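Local atomic coordinates of N-terminal cyanobactin protease (PDB entry 4H6W), a protein that is the subtilisin-like protease part of a longer cyanobactin maturation enzyme and probably cleaves peptide bonds as a serine endopeptidase. Residues 100-104 with 105-109; 112-116 with 117-121; 165-168 with 169-172; 281-284 with 285-288. All blocks are in the same frame, centred on the assembly; numbering follows the deposited sequence.

Contact 1 of 4, residues 100-104 with 105-109; sequences LKLSQ and LDLSR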
# COMPACT_ATOMS: atom_id res chain seq x y z
N LEU A 100 8.26 -2.42 -16.16
CA LEU A 100 8.08 -1.94 -14.81
C LEU A 100 9.31 -2.18 -13.96
O LEU A 100 9.21 -2.33 -12.74
CB LEU A 100 6.85 -2.58 -14.16
CG LEU A 100 5.48 -1.89 -14.23
CD1 LEU A 100 4.90 -1.90 -15.64
CD2 LEU A 100 4.53 -2.59 -13.28
N LYS A 101 10.49 -2.21 -14.58
CA LYS A 101 11.71 -2.44 -13.80
C LYS A 101 12.24 -1.19 -13.11
O LYS A 101 12.19 -0.07 -13.62
CB LYS A 101 12.79 -3.25 -14.54
CG LYS A 101 13.21 -2.75 -15.90
CD LYS A 101 14.16 -3.77 -16.50
CE LYS A 101 14.98 -3.22 -17.66
NZ LYS A 101 16.32 -3.88 -17.75
N LEU A 102 12.74 -1.42 -11.92
CA LEU A 102 12.99 -0.39 -10.95
C LEU A 102 14.46 -0.36 -10.60
O LEU A 102 15.04 -1.37 -10.22
CB LEU A 102 12.16 -0.73 -9.71
CG LEU A 102 12.27 0.07 -8.43
CD1 LEU A 102 11.25 1.20 -8.47
CD2 LEU A 102 11.99 -0.85 -7.26
N SER A 103 15.09 0.80 -10.77
CA SER A 103 16.41 1.02 -10.22
C SER A 103 16.27 1.27 -8.72
O SER A 103 15.39 2.03 -8.28
CB SER A 103 17.08 2.21 -10.89
OG SER A 103 18.06 2.78 -10.03
N GLN A 104 17.12 0.63 -7.93
CA GLN A 104 17.11 0.87 -6.50
C GLN A 104 17.53 2.30 -6.20
O GLN A 104 16.96 2.94 -5.30
CB GLN A 104 17.96 -0.17 -5.75
CG GLN A 104 17.12 -1.37 -5.34
CD GLN A 104 17.95 -2.57 -4.91
OE1 GLN A 104 18.10 -3.52 -5.68
NE2 GLN A 104 18.49 -2.53 -3.70
N LEU A 105 18.49 2.82 -6.97
CA LEU A 105 18.94 4.21 -6.81
C LEU A 105 17.80 5.20 -7.00
O LEU A 105 17.56 6.05 -6.14
CB LEU A 105 20.13 4.54 -7.72
CG LEU A 105 20.65 5.98 -7.62
CD1 LEU A 105 21.32 6.27 -6.28
CD2 LEU A 105 21.59 6.32 -8.77
N ASP A 106 17.07 5.07 -8.10
CA ASP A 106 15.90 5.92 -8.38
C ASP A 106 14.81 5.83 -7.32
O ASP A 106 14.18 6.84 -6.99
CB ASP A 106 15.29 5.59 -9.74
CG ASP A 106 16.26 5.82 -10.88
OD1 ASP A 106 17.25 6.55 -10.67
OD2 ASP A 106 16.04 5.26 -11.97
N LEU A 107 14.58 4.62 -6.80
CA LEU A 107 13.57 4.41 -5.78
C LEU A 107 13.96 5.13 -4.49
O LEU A 107 13.13 5.78 -3.86
CB LEU A 107 13.36 2.93 -5.51
CG LEU A 107 12.36 2.64 -4.38
CD1 LEU A 107 10.98 3.22 -4.71
CD2 LEU A 107 12.31 1.15 -4.10
N SER A 108 15.22 5.00 -4.10
CA SER A 108 15.70 5.67 -2.92
C SER A 108 15.59 7.19 -3.09
O SER A 108 15.33 7.90 -2.12
CB SER A 108 17.13 5.24 -2.61
OG SER A 108 18.04 5.82 -3.52
N ARG A 109 15.76 7.68 -4.31
CA ARG A 109 15.62 9.12 -4.55
C ARG A 109 14.16 9.53 -4.40
O ARG A 109 13.86 10.57 -3.81
CB ARG A 109 16.13 9.52 -5.93
CG ARG A 109 17.64 9.56 -6.09
CD ARG A 109 18.02 10.64 -7.09
NE ARG A 109 19.36 10.45 -7.63
CZ ARG A 109 19.65 9.73 -8.72
NH1 ARG A 109 18.69 9.12 -9.40
NH2 ARG A 109 20.91 9.63 -9.13
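Ser103 and Asp106 meet where the loop turns into the helix, and polar bonds dominate their encounter. Ser103 is the N-cap residue: its OG accepts from the backbone N of Asp106 at 3.2 Å, and the bond is nearly straight at 173°. OG can reach that N-H because it stands opposite the backbone N of its own residue, chi1 155°, on the side of the carbonyl carbon and thus of the oncoming turn. The carboxylate of Asp106 leans back alongside the serine, OD2 lying 3.4 Å from Ser103 CB. Putting an alanine at Ser103 would probably leave the N-H of Asp106 without its capping acceptor and let the first turn fray.

Regular helical bonding starts immediately, with Leu107 N on Ser103 O at 3.1 Å and Ser108 N on Gln104 O at 3.0 Å. One turn on, Leu105 O receives two donors, Arg109 N and the hydroxyl of Ser108, whose OG approaches to 2.7 Å.

Charge is paired along the same helix. Arg109 NH1 forms a salt bridge with Asp106 OD1 at 3.2 Å, while Leu105 CG lies over one face of the guanidinium, offset toward its rim.

Apolar packing comes from Leu102, which lies obliquely across Leu107, CD2 to CD2 at 3.8 Å. Beyond this pair, Leu102 rests on Val94, and Leu107 reaches Pro168 and Leu139. Ser108 meets Trp138 and Ala142, so the opening of helix 104-116 is packed against helix 137-148 on one flank and joined to the loop after strand 88-91 by Leu102.

Contact 2 of 4, residues 112-116 with 117-121; sequences EQAVN and NGANI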
# COMPACT_ATOMS: atom_id res chain seq x y z
N GLU A 112 13.20 9.52 -0.74
CA GLU A 112 13.78 10.73 -0.16
C GLU A 112 12.93 11.95 -0.47
O GLU A 112 12.67 12.79 0.40
CB GLU A 112 15.22 10.93 -0.61
CG GLU A 112 15.91 12.14 0.03
CD GLU A 112 17.33 12.37 -0.47
OE1 GLU A 112 17.50 12.65 -1.68
OE2 GLU A 112 18.27 12.28 0.35
N GLN A 113 12.47 12.04 -1.71
CA GLN A 113 11.66 13.18 -2.12
C GLN A 113 10.28 13.15 -1.47
O GLN A 113 9.78 14.19 -1.01
CB GLN A 113 11.56 13.24 -3.64
CG GLN A 113 11.10 14.60 -4.13
CD GLN A 113 11.03 14.69 -5.64
OE1 GLN A 113 11.04 13.66 -6.34
NE2 GLN A 113 10.96 15.93 -6.17
N ALA A 114 9.68 11.96 -1.41
CA ALA A 114 8.39 11.77 -0.74
C ALA A 114 8.47 12.23 0.71
O ALA A 114 7.58 12.93 1.19
CB ALA A 114 7.94 10.32 -0.82
N VAL A 115 9.54 11.86 1.39
CA VAL A 115 9.72 12.26 2.79
C VAL A 115 9.84 13.78 2.95
O VAL A 115 9.15 14.38 3.77
CB VAL A 115 10.91 11.53 3.44
CG1 VAL A 115 11.16 12.08 4.84
CG2 VAL A 115 10.63 10.04 3.51
N ASN A 116 10.70 14.41 2.15
CA ASN A 116 10.91 15.85 2.27
C ASN A 116 9.69 16.69 1.88
O ASN A 116 9.61 17.87 2.20
CB ASN A 116 12.17 16.29 1.51
CG ASN A 116 13.43 15.57 1.99
OD1 ASN A 116 13.53 15.13 3.14
ND2 ASN A 116 14.40 15.46 1.11
N ASN A 117 8.73 16.07 1.19
CA ASN A 117 7.50 16.77 0.81
C ASN A 117 6.31 16.44 1.73
O ASN A 117 5.16 16.76 1.43
CB ASN A 117 7.19 16.52 -0.68
CG ASN A 117 8.15 17.28 -1.60
OD1 ASN A 117 7.81 18.37 -2.10
ND2 ASN A 117 9.35 16.74 -1.80
N GLY A 118 6.63 15.80 2.86
CA GLY A 118 5.67 15.54 3.92
C GLY A 118 4.70 14.38 3.73
O GLY A 118 3.57 14.44 4.21
N ALA A 119 5.13 13.33 3.03
CA ALA A 119 4.32 12.12 2.95
C ALA A 119 4.35 11.41 4.31
O ALA A 119 5.39 11.36 4.97
CB ALA A 119 4.81 11.20 1.84
N ASN A 120 3.20 10.89 4.74
CA ASN A 120 3.13 10.11 5.97
C ASN A 120 3.22 8.61 5.70
O ASN A 120 3.75 7.84 6.51
CB ASN A 120 1.82 10.40 6.70
CG ASN A 120 1.71 11.85 7.08
OD1 ASN A 120 2.45 12.33 7.93
ND2 ASN A 120 0.79 12.57 6.44
N ILE A 121 2.67 8.23 4.54
CA ILE A 121 2.68 6.87 4.06
C ILE A 121 3.28 6.86 2.66
O ILE A 121 2.96 7.71 1.84
CB ILE A 121 1.26 6.30 4.01
CG1 ILE A 121 0.73 6.13 5.43
CG2 ILE A 121 1.23 4.97 3.27
CD1 ILE A 121 -0.76 5.94 5.48
O HOH W 1 7.43 13.21 5.68
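Asn117 turns its side-chain amide back onto Gln113, donating from ND2 to the backbone O of Gln113 at 2.7 Å. This bond is close to straight, 165°, and the acceptor lies nearly in the amide plane of the asparagine, though the donor is tilted from the plane of the carbonyl. With CG beside its backbone N, chi1 -72°, the amide folds back along the helix. There it runs beside the Gln113 side chain, ND2 coming 3.6 Å from CG, with the two amide planes turned steeply against each other. The backbone N of Asn117 makes weak bonds to both Gln113 O and Ala114 O.

Two further backbone bonds define a Schellman motif that ends helix 104-116: Ala119 N reaches Ala114 O at 3.1 Å, and Gly118 N reaches Val115 O at 3.0 Å. Gly118 is its C-prime residue, with a positive phi of 79° that suits glycine. A water donates to both Val115 O and Ala119 O, bridging the last turn and the departing chain.

Apolar contact is light within the turn, Ala114 CB facing Ala119 CB at 4.2 Å. Both methyls also touch Ala26 on strand 24-28, while Val115 packs on Leu145 and Cys146 of helix 137-148.

Contact 3 of 4, residues 165-168 with 169-172; sequences LHVP and ASLP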
# COMPACT_ATOMS: atom_id res chain seq x y z
N LEU A 165 12.16 -13.03 -2.16
CA LEU A 165 12.13 -11.70 -1.55
C LEU A 165 12.31 -10.55 -2.53
O LEU A 165 13.18 -10.60 -3.40
CB LEU A 165 13.14 -11.62 -0.40
CG LEU A 165 12.91 -12.60 0.76
CD1 LEU A 165 13.98 -12.43 1.84
CD2 LEU A 165 11.51 -12.45 1.35
N HIS A 166 11.47 -9.52 -2.38
CA HIS A 166 11.63 -8.26 -3.11
C HIS A 166 12.11 -7.18 -2.16
O HIS A 166 11.81 -7.23 -0.96
CB HIS A 166 10.31 -7.77 -3.69
CG HIS A 166 9.96 -8.37 -5.01
ND1 HIS A 166 10.19 -9.70 -5.32
CD2 HIS A 166 9.35 -7.83 -6.09
CE1 HIS A 166 9.75 -9.94 -6.54
NE2 HIS A 166 9.23 -8.83 -7.03
N VAL A 167 12.84 -6.22 -2.71
CA VAL A 167 13.10 -4.98 -2.00
C VAL A 167 12.22 -3.92 -2.63
O VAL A 167 12.03 -3.96 -3.85
CB VAL A 167 14.59 -4.56 -2.00
CG1 VAL A 167 15.39 -5.51 -1.11
CG2 VAL A 167 15.16 -4.51 -3.41
N PRO A 168 11.69 -2.98 -1.81
CA PRO A 168 12.00 -2.81 -0.39
C PRO A 168 11.11 -3.60 0.58
O PRO A 168 11.28 -3.48 1.80
CB PRO A 168 11.75 -1.32 -0.18
CG PRO A 168 10.61 -1.02 -1.11
CD PRO A 168 10.80 -1.92 -2.31
N ALA A 169 10.19 -4.41 0.07
CA ALA A 169 9.23 -5.08 0.97
C ALA A 169 9.91 -5.92 2.06
O ALA A 169 9.34 -6.09 3.13
CB ALA A 169 8.22 -5.90 0.18
N SER A 170 11.11 -6.43 1.79
CA SER A 170 11.77 -7.37 2.72
C SER A 170 12.67 -6.67 3.74
O SER A 170 13.21 -7.32 4.64
CB SER A 170 12.57 -8.43 1.96
OG SER A 170 13.61 -7.84 1.19
N LEU A 171 12.81 -5.36 3.59
CA LEU A 171 13.67 -4.55 4.45
C LEU A 171 13.03 -4.23 5.80
O LEU A 171 11.82 -3.98 5.87
CB LEU A 171 14.03 -3.26 3.71
CG LEU A 171 14.82 -3.44 2.41
CD1 LEU A 171 15.26 -2.10 1.87
CD2 LEU A 171 16.03 -4.32 2.66
N PRO A 172 13.83 -4.22 6.87
CA PRO A 172 13.33 -3.93 8.22
C PRO A 172 12.57 -2.60 8.30
O PRO A 172 12.96 -1.60 7.67
CB PRO A 172 14.61 -3.87 9.07
CG PRO A 172 15.61 -4.69 8.31
CD PRO A 172 15.29 -4.46 6.86
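A cis peptide bond before Pro168 ends strand 165-167 and leads into a type I beta turn from Pro168 to Leu171, closed by Leu171 N on Pro168 O at 3.0 Å.

Ser170 folds back across this bend and grips the carbonyl of His166 twice. Its backbone N approaches His166 O at 2.9 Å, nearly along the C=O axis, although the hydrogen bond is bent, 132° at the hydrogen. The hydroxyl OG, also at 2.9 Å from His166 O, donates from above the carbonyl plane. That reach depends on chi1 of 62°, which sets OG between the backbone N and the carbonyl carbon of Ser170. Around the pair, Ser170 CB meets Leu165 CB at 4.0 Å, and Val167 CG1 approaches OG at 3.7 Å.

Leu171 supplies the apolar side of the turn with its two branches. CD2 touches Val167 CG1 at 4.0 Å, while CD1 lies 4.1 Å from Pro168 CB. Leu139 of helix 137-148 packs on both Leu171 and Val167, and Tyr196 of helix 194-199 on Leu165, Ala169 and Ser170.

An alanine replacing Ser170 would probably strip His166 O of its hydroxyl donor, leaving that oxygen with the bent backbone bond from the residue's own N-H. Because Ser170 is buried, the bond gives its hydroxyl a partner without solvent. Polar grip and apolar branches thus fix the chain's reversal just beyond His166, whose side chain lies about 9 Å from that of the predicted catalytic Ser224; the two hydrogen bonds to its carbonyl oxygen hold the backbone there, while the imidazole leads away from the turn.

Contact 4 of 4, residues 281-284 with 285-288; sequences NILD and AIEH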
# COMPACT_ATOMS: atom_id res chain seq x y z
N ASN A 281 -7.30 -6.96 8.86
CA ASN A 281 -8.47 -6.98 9.73
C ASN A 281 -8.67 -5.60 10.30
O ASN A 281 -8.10 -5.25 11.34
CB ASN A 281 -8.29 -8.01 10.85
CG ASN A 281 -9.54 -8.20 11.71
OD1 ASN A 281 -10.33 -7.27 11.95
ND2 ASN A 281 -9.72 -9.41 12.19
N ILE A 282 -9.51 -4.82 9.62
CA ILE A 282 -9.68 -3.39 9.90
C ILE A 282 -10.22 -3.12 11.32
O ILE A 282 -9.69 -2.26 12.05
CB ILE A 282 -10.59 -2.72 8.84
CG1 ILE A 282 -9.97 -2.86 7.44
CG2 ILE A 282 -10.87 -1.26 9.20
CD1 ILE A 282 -10.79 -2.19 6.34
N LEU A 283 -11.27 -3.86 11.70
CA LEU A 283 -11.95 -3.63 12.99
C LEU A 283 -11.00 -3.83 14.16
O LEU A 283 -10.93 -3.00 15.07
CB LEU A 283 -13.19 -4.51 13.13
CG LEU A 283 -14.32 -4.07 12.20
CD1 LEU A 283 -15.55 -4.94 12.38
CD2 LEU A 283 -14.63 -2.60 12.43
N ASP A 284 -10.26 -4.93 14.10
CA ASP A 284 -9.25 -5.23 15.09
C ASP A 284 -8.05 -4.26 15.05
O ASP A 284 -7.52 -3.90 16.10
CB ASP A 284 -8.82 -6.69 14.96
CG ASP A 284 -9.95 -7.66 15.30
OD1 ASP A 284 -11.01 -7.23 15.82
OD2 ASP A 284 -9.79 -8.88 15.05
N ALA A 285 -7.67 -3.81 13.85
CA ALA A 285 -6.66 -2.75 13.71
C ALA A 285 -7.03 -1.47 14.46
O ALA A 285 -6.22 -0.89 15.19
CB ALA A 285 -6.39 -2.46 12.24
N ILE A 286 -8.28 -1.03 14.28
CA ILE A 286 -8.81 0.10 15.05
C ILE A 286 -8.68 -0.16 16.55
O ILE A 286 -8.17 0.68 17.30
CB ILE A 286 -10.29 0.37 14.66
CG1 ILE A 286 -10.37 0.71 13.17
CG2 ILE A 286 -10.90 1.47 15.54
CD1 ILE A 286 -11.74 0.57 12.54
N GLU A 287 -9.14 -1.34 16.98
CA GLU A 287 -9.11 -1.72 18.39
C GLU A 287 -7.70 -1.67 18.95
O GLU A 287 -7.49 -1.07 20.00
CB GLU A 287 -9.73 -3.10 18.59
CG GLU A 287 -9.86 -3.51 20.06
CD GLU A 287 -10.74 -4.74 20.28
OE1 GLU A 287 -11.93 -4.73 19.86
OE2 GLU A 287 -10.25 -5.71 20.89
N HIS A 288 -6.74 -2.27 18.25
CA HIS A 288 -5.35 -2.25 18.67
C HIS A 288 -4.71 -0.86 18.71
O HIS A 288 -3.85 -0.59 19.54
CB HIS A 288 -4.52 -3.17 17.80
CG HIS A 288 -4.59 -4.60 18.21
ND1 HIS A 288 -4.64 -5.64 17.31
CD2 HIS A 288 -4.64 -5.17 19.44
CE1 HIS A 288 -4.71 -6.78 17.97
NE2 HIS A 288 -4.72 -6.53 19.26
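Ile286 packs back over Ile282 one turn earlier, and its side chain can be traced outward atom by atom. CB sits 3.5 Å from Leu283 O. CG1, standing beside the backbone N at chi1 -61°, comes 3.2 Å from Ile282 O and carries the chain back toward the start of the helix. At the tip, CD1 meets Ile282 CG2 at 3.9 Å and, more loosely, Leu283 CD2 at 4.3 Å. The methyl therefore lies near two side chains of the preceding turn.

Helix 282-289 begins here, and Asn281 is its N-cap: OD1 accepts from Asp284 N at 3.2 Å, the donor lying above the plane of the side-chain carbonyl. Asn281 O also accepts from Ala285 N, in the carbonyl plane, and the main-chain series continues through Ile286 N on Ile282 O and His288 N on Asp284 O, the last at 2.8 Å.

Leu13 of helix 10-16 touches both isoleucines, while helix 223-243 receives Ile282 on Val233 and Ile286 on Leu237 and Leu240. On another side, Ala285 rests on Leu257 of helix 250-259, and the carboxylate of Glu287 bonds through OE1 to the hydroxyl of Thr293.

In the fold
From the N terminus the four contacts follow in series, none enclosing or crossing another. Contacts 1 and 2 mark the two ends of helix 104-116: the first leads in from the loop after strand 88-91, the second leads out to strand 121-124 of the parallel sheet, their centres 16 Å apart. Contact 3 bends the chain between strands 165-167 and 175-180 and touches contact 1 directly, Leu107 CD2 lying 3.9 Å from Pro168 CD. Contact 4 starts helix 282-289 on the opposite side of the chain's centre from contact 1, with nearest atoms about 25 Å apart; it joins helices 10-16, 223-243 and 250-259.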